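PDB 3NWC: SMC protein from Pyrococcus furiosus, which dimerises through this hinge domain, which binds DNA, and as a full-length ATPase is probably required for chromosome condensation and partitioning. Local coordinates for residues E26-S31 with K79-H84; A63-V68 with T90-N95; V132-M137 with V147-I152. All blocks are in the same frame, centred on the assembly; numbering follows the deposited sequence.

Following the chain from the N terminus, the first half of contact 1 takes in the end of helix 24-28, and its partner is the end of helix 71-83. Before that loop closes, strand 66-68 opens contact 2, which closes at strand 89-93, so contacts 1 and 2 cross along the chain. They also touch in space: Leu28 and Leu81 of contact 1 pack on Phe91 of contact 2, tying both helices to the three-stranded sheet that holds strands 66-68 and 89-93, and both contacts reach the second subunit. Contact 3 follows in series, closing a short loop between strands 131-134 and 148-151 of the larger mixed sheet. Its centre lies about 25 Å from that of contact 2.

Contact 1 (E26-S31 with K79-H84); sequences EELKRS and KYLKEH
Tyr80 carries most of the meeting between the two segments, and its hydroxyl makes the hydrogen bond across it: Tyr80 OH donates to Glu27 OE1 over 3.0 Å. The oxygen is met on its syn side, with the donor 31° out of the carboxylate plane. Glu27 OE1 sits near the ring plane, at the edge that bears the hydroxyl; the carboxylate is itself turned nearly flat with the ring. A tyrosine suits this place because one side chain supplies a broad apolar surface and a polar end that can hold the carboxylate.

In a CH-pi contact, Ser31 CB stands over one face of the Tyr80 ring, 3.4 Å from its centroid and 14° off the ring normal. The opposite face receives His84 ND1, which also makes a weak hydrogen bond to Tyr80 O at the end of the helix. Tyr80 CG is anti to its own nitrogen (chi1 -175°), and this carries the ring out between Ser31 and His84.

The pairing joins the end of the short helix 24-28 to the last turn of helix 71-83, the crossover helix of a beta-alpha-beta unit. Ser31 is small enough to approach the ring closely, and its hydroxyl turns back to donate to Leu28 O at 2.6 Å, in the carbonyl plane and on a lone pair. Leu28 O accepts Ser31 N as well, so two bonds grip this carbonyl as the chain turns out of the helix, while Ser31 OG also bonds Ile33 N.

Leu28 CD2 lies 3.8 Å from Tyr80 CD2, the two side chains running antiparallel, and Leu28 CG is 4.3 Å from Leu81 CD2. Both leucines are buried against Leu89; Leu81 packs on Gly165 of the second subunit too.

Contact 2 (A63-V68 with T90-N95); sequences ADNVVV and TFLPLN
Val66 and Phe91 are paired in register on one face of the sheet, their side chains projecting together from neighbouring strands. Phe91 CD1 lies 3.8 Å from Val66 CB and 3.9 Å from Val68 CG1, whose side chain comes in obliquely. The large ring suits its place because it spans from these valines to Ala74, Ala77 and Ile78 of helix 71-83. The strands form a parallel beta-alpha-beta crossover, whose helix packs on Phe91 and Val68, while Val66 rests on Ile36 of strand 36-39.

Val67 and Leu92 lie on the other face, where both touch Leu40, and Val67 CG1 meets Leu94 CD2 at 3.9 Å. Asn65 runs alongside Thr90, its ND2 3.4 Å from Thr90 CB, and stands across Leu92, with Asn65 OD1 3.5 Å from Leu92 CD2. Thr90 CG2, anti to the backbone nitrogen, rests beside Asn65 CG and leaves OG1 to bond Thr164 of the second subunit, where the sheet continues antiparallel. Asn65 OD1 bonds Arg62.

Val66 N donates to Thr90 O (2.8 Å), Leu92 N to Val66 O, Val68 N to Leu92 O and Leu94 N to Val68 O. One water bridges Asp64 O and Thr90 N.

Contact 3 (V132-M137 with V147-I152); sequences VIVNSM and VRMVTI
Val132 N donates to Arg148 O over 2.8 Å, with an N-H...O angle of 163°, and begins a parallel ladder between the two strands. Val150 N returns a bond to Val132 O at 2.9 Å, and Val134 N gives one to Val150 O at 3.0 Å. The last rung, Ile152 N to Val134 O, is weak and bent to 128°, where the chain leaves the strand. Val132 thus uses both its N and its O, to Arg148 and Val150 on either side of Met149, and Val134 does the same around Thr151. Short CA-H...O contacts from Met149, Ile133 and Thr151 lie between these bonds.

Side chains divide between the two faces. On one, Ile133 and Val150 stand shoulder to shoulder, with Ile133 CG1 and Val150 CG1 3.9 Å apart. A chi1 of -55° sets Ile133 CG1 there and leaves its other branch, CG2, to meet Ile152 CD1 at 3.8 Å. On the other face Val134 CG1 packs against Met149 CG at 4.0 Å, while Val134 CG2 lies 3.9 Å from Thr151 CG2. Beta-branched residues suit these extended backbones, and Met149, present as selenomethionine, has the long unbranched chain of a methionine to lie along Val134. An alanine in place of Val134 would probably open a gap beside Met149 and Thr151, because neither methyl branch would remain to meet them.

Polar ends are held outside the pair: Thr151 OG1 bonds Glu155, and Arg148 NH1 bonds Thr131 and the carbonyl of Ala58. The strands occupy the interior of a mixed sheet, with 108-109 antiparallel beside 131-134 and 156-157 antiparallel beside 148-151. Helix 52-59 packs on Val150 through Ala54, Val57 and Ala58, whereas Tyr157 of strand 156-157 touches Met149 and Thr151.

Contact 1 (E26-S31 with K79-H84)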
ATOM      1  N   GLU A  26      11.238  -5.611 -14.688  1.00 37.37           N
ATOM      2  CA  GLU A  26      12.304  -5.684 -15.680  1.00 35.81           C
ATOM      3  C   GLU A  26      12.256  -6.979 -16.490  1.00 38.60           C
ATOM      4  O   GLU A  26      12.453  -6.964 -17.706  1.00 48.66           O
ATOM      5  CB  GLU A  26      13.674  -5.522 -15.010  1.00 40.05           C
ATOM      6  CG  GLU A  26      13.873  -4.165 -14.354  1.00 47.60           C
ATOM      7  CD  GLU A  26      13.512  -3.022 -15.283  0.28 46.25           C
ATOM      8  OE1 GLU A  26      14.220  -2.832 -16.295  0.50 45.65           O
ATOM      9  OE2 GLU A  26      12.515  -2.319 -15.008  0.67 44.81           O
ATOM     10  N   GLU A  27      12.001  -8.094 -15.814  1.00 32.87           N
ATOM     11  CA  GLU A  27      11.878  -9.391 -16.478  1.00 40.09           C
ATOM     12  C   GLU A  27      10.669  -9.442 -17.418  1.00 45.86           C
ATOM     13  O   GLU A  27      10.665 -10.208 -18.381  1.00 44.92           O
ATOM     14  CB  GLU A  27      11.804 -10.522 -15.442  1.00 37.45           C
ATOM     15  CG  GLU A  27      12.903 -11.576 -15.571  1.00 51.04           C
ATOM     16  CD  GLU A  27      12.461 -12.804 -16.351  0.28 45.27           C
ATOM     17  OE1 GLU A  27      11.243 -12.971 -16.571  0.50 54.38           O
ATOM     18  OE2 GLU A  27      13.332 -13.606 -16.743  0.81 58.69           O
ATOM     19  N   LEU A  28       9.651  -8.627 -17.143  1.00 40.21           N
ATOM     20  CA  LEU A  28       8.462  -8.572 -18.001  1.00 36.00           C
ATOM     21  C   LEU A  28       8.756  -7.997 -19.384  1.00 43.38           C
ATOM     22  O   LEU A  28       8.100  -8.353 -20.361  1.00 41.68           O
ATOM     23  CB  LEU A  28       7.335  -7.754 -17.350  1.00 36.26           C
ATOM     24  CG  LEU A  28       6.329  -8.463 -16.446  1.00 31.09           C
ATOM     25  CD1 LEU A  28       5.270  -7.477 -15.974  1.00 28.05           C
ATOM     26  CD2 LEU A  28       5.678  -9.641 -17.162  1.00 30.26           C
ATOM     27  N   LYS A  29       9.730  -7.097 -19.467  1.00 53.82           N
ATOM     28  CA  LYS A  29      10.070  -6.479 -20.747  1.00 58.74           C
ATOM     29  C   LYS A  29      10.818  -7.449 -21.665  1.00 60.14           C
ATOM     30  O   LYS A  29      11.222  -7.091 -22.770  1.00 64.91           O
ATOM     31  CB  LYS A  29      10.876  -5.194 -20.542  1.00 58.66           C
ATOM     32  CG  LYS A  29      10.087  -4.075 -19.877  1.00 56.82           C
ATOM     33  CD  LYS A  29      10.767  -2.723 -20.070  1.00 70.67           C
ATOM     34  CE  LYS A  29      10.755  -2.289 -21.538  1.00 67.61           C
ATOM     35  NZ  LYS A  29       9.371  -2.075 -22.069  1.00 59.04           N
ATOM     36  N   ARG A  30      10.986  -8.681 -21.200  1.00 52.50           N
ATOM     37  CA  ARG A  30      11.644  -9.715 -21.984  1.00 59.21           C
ATOM     38  C   ARG A  30      10.714 -10.909 -22.144  1.00 51.69           C
ATOM     39  O   ARG A  30      11.127 -11.990 -22.560  1.00 56.06           O
ATOM     40  CB  ARG A  30      12.958 -10.137 -21.320  1.00 67.96           C
ATOM     41  CG  ARG A  30      14.023  -9.047 -21.306  1.00 67.19           C
ATOM     42  CD  ARG A  30      14.498  -8.717 -22.716  1.00 85.20           C
ATOM     43  NE  ARG A  30      15.209  -9.837 -23.332  1.00 90.44           N
ATOM     44  CZ  ARG A  30      15.765  -9.800 -24.538  1.00 91.61           C
ATOM     45  NH1 ARG A  30      15.695  -8.697 -25.272  1.00 96.28           N
ATOM     46  NH2 ARG A  30      16.394 -10.868 -25.012  1.00 98.87           N
ATOM     47  N   SER A  31       9.449 -10.700 -21.809  1.00 37.68           N
ATOM     48  CA  SER A  31       8.439 -11.734 -21.956  1.00 38.88           C
ATOM     49  C   SER A  31       7.844 -11.723 -23.366  1.00 44.38           C
ATOM     50  O   SER A  31       7.198 -12.684 -23.781  1.00 50.22           O
ATOM     51  CB  SER A  31       7.321 -11.513 -20.944  1.00 40.45           C
ATOM     52  OG  SER A  31       6.646 -10.304 -21.225  1.00 36.30           O
ATOM     53  N   LYS A  79       0.078 -14.244 -15.748  1.00 22.42           N
ATOM     54  CA  LYS A  79       0.394 -15.639 -16.064  1.00 25.40           C
ATOM     55  C   LYS A  79       1.897 -15.848 -16.163  1.00 25.85           C
ATOM     56  O   LYS A  79       2.416 -16.867 -15.710  1.00 26.51           O
ATOM     57  CB  LYS A  79      -0.264 -16.085 -17.372  1.00 28.46           C
ATOM     58  CG  LYS A  79      -1.751 -16.346 -17.258  1.00 38.65           C
ATOM     59  CD  LYS A  79      -2.281 -17.011 -18.524  1.00 50.11           C
ATOM     60  CE  LYS A  79      -3.802 -17.062 -18.524  1.00 55.72           C
ATOM     61  NZ  LYS A  79      -4.348 -17.720 -17.304  1.00 62.04           N
ATOM     62  N   TYR A  80       2.590 -14.873 -16.747  1.00 24.23           N
ATOM     63  CA  TYR A  80       4.028 -14.952 -16.936  1.00 21.92           C
ATOM     64  C   TYR A  80       4.728 -14.921 -15.571  1.00 26.44           C
ATOM     65  O   TYR A  80       5.647 -15.709 -15.306  1.00 23.97           O
ATOM     66  CB  TYR A  80       4.514 -13.808 -17.827  1.00 22.05           C
ATOM     67  CG  TYR A  80       5.992 -13.874 -18.174  1.00 26.63           C
ATOM     68  CD1 TYR A  80       6.433 -14.538 -19.316  1.00 36.72           C
ATOM     69  CD2 TYR A  80       6.941 -13.268 -17.366  1.00 25.72           C
ATOM     70  CE1 TYR A  80       7.780 -14.601 -19.635  1.00 36.15           C
ATOM     71  CE2 TYR A  80       8.291 -13.319 -17.682  1.00 33.55           C
ATOM     72  CZ  TYR A  80       8.706 -13.989 -18.816  1.00 36.86           C
ATOM     73  OH  TYR A  80      10.053 -14.045 -19.129  1.00 33.47           O
ATOM     74  N   LEU A  81       4.287 -14.013 -14.702  1.00 19.97           N
ATOM     75  CA  LEU A  81       4.845 -13.935 -13.350  1.00 20.92           C
ATOM     76  C   LEU A  81       4.711 -15.265 -12.632  1.00 22.35           C
ATOM     77  O   LEU A  81       5.629 -15.700 -11.937  1.00 22.00           O
ATOM     78  CB  LEU A  81       4.135 -12.854 -12.535  1.00 18.26           C
ATOM     79  CG  LEU A  81       4.288 -11.391 -12.942  1.00 19.06           C
ATOM     80  CD1 LEU A  81       3.473 -10.553 -11.971  1.00 18.68           C
ATOM     81  CD2 LEU A  81       5.748 -10.951 -12.951  1.00 25.42           C
ATOM     82  N   LYS A  82       3.558 -15.908 -12.793  1.00 21.37           N
ATOM     83  CA  LYS A  82       3.299 -17.168 -12.106  1.00 21.52           C
ATOM     84  C   LYS A  82       4.172 -18.281 -12.668  1.00 29.04           C
ATOM     85  O   LYS A  82       4.784 -19.038 -11.915  1.00 24.81           O
ATOM     86  CB  LYS A  82       1.828 -17.559 -12.218  1.00 20.67           C
ATOM     87  CG  LYS A  82       0.899 -16.698 -11.372  1.00 23.35           C
ATOM     88  CD  LYS A  82      -0.554 -17.115 -11.570  1.00 25.51           C
ATOM     89  CE  LYS A  82      -1.478 -16.306 -10.679  1.00 22.31           C
ATOM     90  NZ  LYS A  82      -2.924 -16.535 -10.999  1.00 27.58           N
ATOM     91  N   GLU A  83       4.235 -18.372 -13.993  1.00 27.33           N
ATOM     92  CA  GLU A  83       4.995 -19.445 -14.630  1.00 27.88           C
ATOM     93  C   GLU A  83       6.468 -19.379 -14.263  1.00 29.76           C
ATOM     94  O   GLU A  83       7.105 -20.405 -14.054  1.00 31.35           O
ATOM     95  CB  GLU A  83       4.844 -19.399 -16.153  1.00 27.23           C
ATOM     96  CG  GLU A  83       5.439 -20.601 -16.873  1.00 34.07           C
ATOM     97  CD  GLU A  83       4.731 -21.906 -16.539  0.93 30.44           C
ATOM     98  OE2 GLU A  83       5.415 -22.858 -16.107  0.24 32.71           O
ATOM     99  N   HIS A  84       6.998 -18.164 -14.183  1.00 27.79           N
ATOM    100  CA  HIS A  84       8.421 -17.957 -13.974  1.00 26.25           C
ATOM    101  C   HIS A  84       8.767 -17.649 -12.521  1.00 19.10           C
ATOM    102  O   HIS A  84       9.907 -17.329 -12.209  1.00 23.53           O
ATOM    103  CB  HIS A  84       8.925 -16.862 -14.916  1.00 27.41           C
ATOM    104  CG  HIS A  84       8.991 -17.301 -16.344  1.00 37.27           C
ATOM    105  ND1 HIS A  84       7.950 -17.120 -17.229  1.00 35.70           N
ATOM    106  CD2 HIS A  84       9.958 -17.956 -17.031  1.00 36.48           C
ATOM    107  CE1 HIS A  84       8.281 -17.625 -18.403  1.00 37.03           C
ATOM    108  NE2 HIS A  84       9.496 -18.137 -18.310  1.00 42.70           N
TER

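Contact 2 (A63-V68 with T90-N95)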
ATOM      1  N   ALA A  63       4.340   3.845  -6.948  1.00 16.54           N
ATOM      2  CA  ALA A  63       5.531   4.010  -7.774  1.00 19.60           C
ATOM      3  C   ALA A  63       5.941   2.693  -8.442  1.00 20.06           C
ATOM      4  O   ALA A  63       6.496   2.697  -9.535  1.00 20.63           O
ATOM      5  CB  ALA A  63       6.685   4.565  -6.942  1.00 23.33           C
ATOM      6  N   ASP A  64       5.649   1.568  -7.794  1.00 18.45           N
ATOM      7  CA  ASP A  64       6.029   0.252  -8.317  1.00 17.72           C
ATOM      8  C   ASP A  64       4.949  -0.391  -9.194  1.00 20.08           C
ATOM      9  O   ASP A  64       5.158  -1.467  -9.757  1.00 16.72           O
ATOM     10  CB  ASP A  64       6.347  -0.717  -7.168  1.00 25.17           C
ATOM     11  CG  ASP A  64       7.333  -0.145  -6.169  0.15 26.70           C
ATOM     12  OD1 ASP A  64       8.343   0.464  -6.586  1.00 30.12           O
ATOM     13  OD2 ASP A  64       7.093  -0.311  -4.955  0.82 29.50           O
ATOM     14  N   ASN A  65       3.790   0.253  -9.302  1.00 17.81           N
ATOM     15  CA  ASN A  65       2.720  -0.265 -10.154  1.00 15.48           C
ATOM     16  C   ASN A  65       3.114  -0.170 -11.626  1.00 15.45           C
ATOM     17  O   ASN A  65       3.773   0.781 -12.025  1.00 17.51           O
ATOM     18  CB  ASN A  65       1.432   0.543  -9.972  1.00 15.70           C
ATOM     19  CG  ASN A  65       0.735   0.299  -8.641  1.00 17.03           C
ATOM     20  OD1 ASN A  65      -0.391   0.770  -8.446  1.00 16.00           O
ATOM     21  ND2 ASN A  65       1.386  -0.396  -7.723  1.00 17.57           N
ATOM     22  N   VAL A  66       2.701  -1.154 -12.427  1.00 15.60           N
ATOM     23  CA  VAL A  66       3.096  -1.239 -13.830  1.00 16.77           C
ATOM     24  C   VAL A  66       1.934  -0.824 -14.703  1.00 18.46           C
ATOM     25  O   VAL A  66       0.860  -1.406 -14.617  1.00 17.60           O
ATOM     26  CB  VAL A  66       3.487  -2.680 -14.228  1.00 21.05           C
ATOM     27  CG1 VAL A  66       3.838  -2.742 -15.718  1.00 17.14           C
ATOM     28  CG2 VAL A  66       4.674  -3.179 -13.393  1.00 19.46           C
ATOM     29  N   VAL A  67       2.155   0.198 -15.523  1.00 17.56           N
ATOM     30  CA  VAL A  67       1.123   0.714 -16.426  1.00 20.43           C
ATOM     31  C   VAL A  67       1.066  -0.153 -17.688  1.00 18.28           C
ATOM     32  O   VAL A  67       2.089  -0.378 -18.332  1.00 20.61           O
ATOM     33  CB  VAL A  67       1.431   2.169 -16.823  1.00 16.10           C
ATOM     34  CG1 VAL A  67       0.369   2.717 -17.805  1.00 18.69           C
ATOM     35  CG2 VAL A  67       1.488   3.060 -15.590  1.00 18.91           C
ATOM     36  N   VAL A  68      -0.120  -0.643 -18.028  1.00 20.09           N
ATOM     37  CA  VAL A  68      -0.309  -1.470 -19.222  1.00 21.48           C
ATOM     38  C   VAL A  68      -1.498  -0.970 -20.048  1.00 18.13           C
ATOM     39  O   VAL A  68      -2.322  -0.205 -19.560  1.00 23.42           O
ATOM     40  CB  VAL A  68      -0.526  -2.959 -18.874  1.00 24.09           C
ATOM     41  CG1 VAL A  68       0.665  -3.495 -18.096  1.00 21.76           C
ATOM     42  CG2 VAL A  68      -1.819  -3.156 -18.079  1.00 20.57           C
ATOM     43  N   THR A  90       1.359  -5.132  -9.306  1.00 17.06           N
ATOM     44  CA  THR A  90       0.088  -4.457  -9.459  1.00 16.28           C
ATOM     45  C   THR A  90       0.084  -3.757 -10.806  1.00 17.36           C
ATOM     46  O   THR A  90       1.011  -3.000 -11.129  1.00 17.19           O
ATOM     47  CB  THR A  90      -0.119  -3.424  -8.341  1.00 20.73           C
ATOM     48  OG1 THR A  90      -0.130  -4.103  -7.082  1.00 20.26           O
ATOM     49  CG2 THR A  90      -1.451  -2.697  -8.521  1.00 16.59           C
ATOM     50  N   PHE A  91      -0.947  -4.034 -11.602  1.00 15.56           N
ATOM     51  CA  PHE A  91      -1.027  -3.493 -12.959  1.00 18.13           C
ATOM     52  C   PHE A  91      -2.106  -2.439 -13.068  1.00 17.32           C
ATOM     53  O   PHE A  91      -3.179  -2.587 -12.470  1.00 18.25           O
ATOM     54  CB  PHE A  91      -1.296  -4.630 -13.939  1.00 18.03           C
ATOM     55  CG  PHE A  91      -0.195  -5.657 -13.973  1.00 18.83           C
ATOM     56  CD1 PHE A  91       0.909  -5.482 -14.796  1.00 20.41           C
ATOM     57  CD2 PHE A  91      -0.251  -6.784 -13.163  1.00 18.12           C
ATOM     58  CE1 PHE A  91       1.933  -6.423 -14.820  1.00 20.91           C
ATOM     59  CE2 PHE A  91       0.767  -7.728 -13.179  1.00 18.22           C
ATOM     60  CZ  PHE A  91       1.862  -7.546 -14.015  1.00 19.11           C
ATOM     61  N   LEU A  92      -1.820  -1.385 -13.836  1.00 16.23           N
ATOM     62  CA  LEU A  92      -2.770  -0.295 -14.076  1.00 17.79           C
ATOM     63  C   LEU A  92      -3.178  -0.263 -15.555  1.00 16.74           C
ATOM     64  O   LEU A  92      -2.433   0.245 -16.393  1.00 20.92           O
ATOM     65  CB  LEU A  92      -2.148   1.043 -13.676  1.00 16.54           C
ATOM     66  CG  LEU A  92      -1.502   1.095 -12.282  1.00 17.14           C
ATOM     67  CD1 LEU A  92      -1.008   2.503 -11.986  1.00 15.10           C
ATOM     68  CD2 LEU A  92      -2.494   0.659 -11.219  1.00 19.56           C
ATOM     69  N   PRO A  93      -4.354  -0.828 -15.881  1.00 17.68           N
ATOM     70  CA  PRO A  93      -4.797  -0.924 -17.275  1.00 21.61           C
ATOM     71  C   PRO A  93      -5.422   0.392 -17.697  1.00 18.31           C
ATOM     72  O   PRO A  93      -6.367   0.868 -17.060  1.00 21.43           O
ATOM     73  CB  PRO A  93      -5.864  -2.021 -17.235  1.00 23.34           C
ATOM     74  CG  PRO A  93      -5.880  -2.539 -15.803  1.00 30.14           C
ATOM     75  CD  PRO A  93      -5.334  -1.431 -14.967  1.00 21.95           C
ATOM     76  N   LEU A  94      -4.873   0.994 -18.744  1.00 24.29           N
ATOM     77  CA  LEU A  94      -5.250   2.362 -19.094  1.00 24.26           C
ATOM     78  C   LEU A  94      -6.730   2.520 -19.394  1.00 19.85           C
ATOM     79  O   LEU A  94      -7.303   3.574 -19.130  1.00 23.34           O
ATOM     80  CB  LEU A  94      -4.404   2.898 -20.246  1.00 24.23           C
ATOM     81  CG  LEU A  94      -2.972   3.255 -19.845  1.00 25.16           C
ATOM     82  CD1 LEU A  94      -2.143   3.636 -21.059  1.00 26.04           C
ATOM     83  CD2 LEU A  94      -2.966   4.366 -18.796  1.00 25.26           C
ATOM     84  N   ASN A  95      -7.347   1.464 -19.912  1.00 27.41           N
ATOM     85  CA  ASN A  95      -8.772   1.511 -20.254  1.00 24.67           C
ATOM     86  C   ASN A  95      -9.685   1.306 -19.049  1.00 31.04           C
ATOM     87  O   ASN A  95     -10.896   1.520 -19.134  1.00 33.84           O
ATOM     88  CB  ASN A  95      -9.105   0.483 -21.347  1.00 29.36           C
ATOM     89  CG  ASN A  95      -8.813  -0.949 -20.913  1.00 35.20           C
ATOM     90  OD1 ASN A  95      -7.961  -1.185 -20.067  1.00 26.96           O
ATOM     91  ND2 ASN A  95      -9.524  -1.909 -21.497  1.00 31.35           N
TER
HETATM   92  O   HOH W   1       3.540  -3.408  -8.485  1.00 21.36           O

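Contact 3 (V132-M137 with V147-I152)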
ATOM      1  N   VAL A 132      -3.213  16.804  -2.897  1.00 17.66           N
ATOM      2  CA  VAL A 132      -2.806  18.180  -2.742  1.00 16.18           C
ATOM      3  C   VAL A 132      -1.617  18.293  -1.810  1.00 20.19           C
ATOM      4  O   VAL A 132      -1.524  17.593  -0.794  1.00 17.79           O
ATOM      5  CB  VAL A 132      -4.002  19.019  -2.210  1.00 24.30           C
ATOM      6  CG1 VAL A 132      -3.603  20.460  -2.012  1.00 28.37           C
ATOM      7  CG2 VAL A 132      -5.178  18.897  -3.165  1.00 22.47           C
ATOM      8  N   ILE A 133      -0.685  19.169  -2.178  1.00 22.88           N
ATOM      9  CA  ILE A 133       0.492  19.430  -1.366  1.00 19.59           C
ATOM     10  C   ILE A 133       0.212  20.642  -0.492  1.00 26.00           C
ATOM     11  O   ILE A 133      -0.212  21.696  -0.986  1.00 24.03           O
ATOM     12  CB  ILE A 133       1.717  19.704  -2.247  1.00 17.18           C
ATOM     13  CG1 ILE A 133       1.929  18.546  -3.232  1.00 19.73           C
ATOM     14  CG2 ILE A 133       2.954  19.939  -1.392  1.00 19.76           C
ATOM     15  CD1 ILE A 133       3.006  18.809  -4.276  1.00 18.09           C
ATOM     16  N   VAL A 134       0.422  20.471   0.807  1.00 22.75           N
ATOM     17  CA  VAL A 134       0.254  21.532   1.786  1.00 33.14           C
ATOM     18  C   VAL A 134       1.560  21.693   2.569  1.00 32.95           C
ATOM     19  O   VAL A 134       2.404  20.792   2.581  1.00 28.09           O
ATOM     20  CB  VAL A 134      -0.909  21.229   2.744  1.00 27.60           C
ATOM     21  CG1 VAL A 134      -2.172  20.887   1.949  1.00 31.00           C
ATOM     22  CG2 VAL A 134      -0.552  20.084   3.668  1.00 30.36           C
ATOM     23  N   ASN A 135       1.727  22.838   3.219  1.00 35.86           N
ATOM     24  CA  ASN A 135       3.011  23.176   3.832  1.00 40.63           C
ATOM     25  C   ASN A 135       3.336  22.477   5.155  1.00 35.56           C
ATOM     26  O   ASN A 135       4.507  22.243   5.455  1.00 43.38           O
ATOM     27  CB  ASN A 135       3.137  24.692   3.997  1.00 38.55           C
ATOM     28  CG  ASN A 135       3.017  25.426   2.683  1.00 51.76           C
ATOM     29  OD1 ASN A 135       1.912  25.649   2.181  1.00 51.38           O
ATOM     30  ND2 ASN A 135       4.153  25.811   2.114  1.00 63.27           N
ATOM     31  N   SER A 136       2.319  22.163   5.952  1.00 37.29           N
ATOM     32  CA  SER A 136       2.559  21.513   7.243  1.00 42.88           C
ATOM     33  C   SER A 136       1.349  20.761   7.797  1.00 39.89           C
ATOM     34  O   SER A 136       0.271  20.787   7.211  1.00 34.70           O
ATOM     35  CB  SER A 136       3.084  22.523   8.272  1.00 45.61           C
ATOM     36  OG  SER A 136       2.549  23.814   8.047  1.00 41.45           O
HETATM   37  N   MSE A 137       1.538  20.088   8.930  1.00 36.93           N
HETATM   38  CA  MSE A 137       0.464  19.305   9.537  1.00 34.83           C
HETATM   39  C   MSE A 137      -0.655  20.215  10.050  1.00 45.92           C
HETATM   40  O   MSE A 137      -1.822  19.826  10.078  1.00 39.98           O
HETATM   41  CB  MSE A 137       0.993  18.424  10.672  1.00 33.50           C
HETATM   42  CG  MSE A 137       2.183  17.544  10.299  1.00 37.64           C
HETATM   43 SE   MSE A 137       2.584  16.258  11.717  0.58 29.19          SE
HETATM   44  CE  MSE A 137       1.045  15.099  11.445  1.00 35.96           C
ATOM     45  N   VAL A 147      -9.934  15.614   1.910  1.00 30.04           N
ATOM     46  CA  VAL A 147      -8.967  15.931   0.863  1.00 26.00           C
ATOM     47  C   VAL A 147      -7.734  15.036   1.038  1.00 21.16           C
ATOM     48  O   VAL A 147      -7.264  14.861   2.161  1.00 26.73           O
ATOM     49  CB  VAL A 147      -8.510  17.397   0.957  1.00 29.64           C
ATOM     50  CG1 VAL A 147      -7.603  17.747  -0.217  1.00 27.20           C
ATOM     51  CG2 VAL A 147      -9.717  18.338   1.024  1.00 29.56           C
ATOM     52  N   ARG A 148      -7.226  14.456  -0.047  1.00 20.30           N
ATOM     53  CA  ARG A 148      -5.932  13.752   0.059  1.00 18.06           C
ATOM     54  C   ARG A 148      -4.802  14.773   0.063  1.00 19.51           C
ATOM     55  O   ARG A 148      -4.665  15.558  -0.871  1.00 19.25           O
ATOM     56  CB  ARG A 148      -5.734  12.729  -1.061  1.00 17.23           C
ATOM     57  CG  ARG A 148      -4.497  11.819  -0.867  1.00 21.03           C
ATOM     58  CD  ARG A 148      -4.400  10.755  -1.958  1.00 24.19           C
ATOM     59  NE  ARG A 148      -3.678   9.555  -1.508  1.00 21.32           N
ATOM     60  CZ  ARG A 148      -2.399   9.299  -1.775  1.00 29.44           C
ATOM     61  NH1 ARG A 148      -1.681  10.152  -2.491  1.00 19.55           N
ATOM     62  NH2 ARG A 148      -1.842   8.178  -1.326  1.00 25.03           N
HETATM   63  N   MSE A 149      -3.984  14.757   1.116  1.00 17.76           N
HETATM   64  CA  MSE A 149      -2.919  15.742   1.258  1.00 16.85           C
HETATM   65  C   MSE A 149      -1.585  15.084   1.593  1.00 20.10           C
HETATM   66  O   MSE A 149      -1.525  14.047   2.250  1.00 21.20           O
HETATM   67  CB  MSE A 149      -3.263  16.753   2.351  1.00 19.09           C
HETATM   68  CG  MSE A 149      -4.508  17.582   2.058  1.00 28.05           C
HETATM   69 SE   MSE A 149      -5.112  18.459   3.686  0.86 30.21          SE
HETATM   70  CE  MSE A 149      -5.634  16.873   4.695  0.84 27.95           C
ATOM     71  N   VAL A 150      -0.511  15.713   1.145  1.00 16.96           N
ATOM     72  CA  VAL A 150       0.817  15.303   1.576  1.00 15.88           C
ATOM     73  C   VAL A 150       1.499  16.590   2.015  1.00 17.32           C
ATOM     74  O   VAL A 150       1.337  17.616   1.367  1.00 18.45           O
ATOM     75  CB  VAL A 150       1.587  14.583   0.446  1.00 17.55           C
ATOM     76  CG1 VAL A 150       1.699  15.472  -0.822  1.00 18.58           C
ATOM     77  CG2 VAL A 150       2.947  14.137   0.927  1.00 17.46           C
ATOM     78  N   THR A 151       2.206  16.563   3.136  1.00 20.43           N
ATOM     79  CA  THR A 151       2.929  17.765   3.557  1.00 23.81           C
ATOM     80  C   THR A 151       4.284  17.786   2.886  1.00 21.43           C
ATOM     81  O   THR A 151       4.770  16.762   2.430  1.00 22.54           O
ATOM     82  CB  THR A 151       3.113  17.864   5.082  1.00 20.83           C
ATOM     83  OG1 THR A 151       4.034  16.860   5.533  1.00 22.06           O
ATOM     84  CG2 THR A 151       1.780  17.711   5.793  1.00 21.30           C
ATOM     85  N   ILE A 152       4.894  18.963   2.822  1.00 21.49           N
ATOM     86  CA  ILE A 152       6.181  19.098   2.180  1.00 20.50           C
ATOM     87  C   ILE A 152       7.223  18.224   2.877  1.00 18.56           C
ATOM     88  O   ILE A 152       8.173  17.780   2.258  1.00 20.15           O
ATOM     89  CB  ILE A 152       6.655  20.565   2.175  1.00 21.69           C
ATOM     90  CG1 ILE A 152       5.908  21.342   1.096  1.00 33.64           C
ATOM     91  CG2 ILE A 152       8.141  20.644   1.888  1.00 34.34           C
ATOM     92  CD1 ILE A 152       6.426  21.059  -0.299  1.00 37.21           C
TER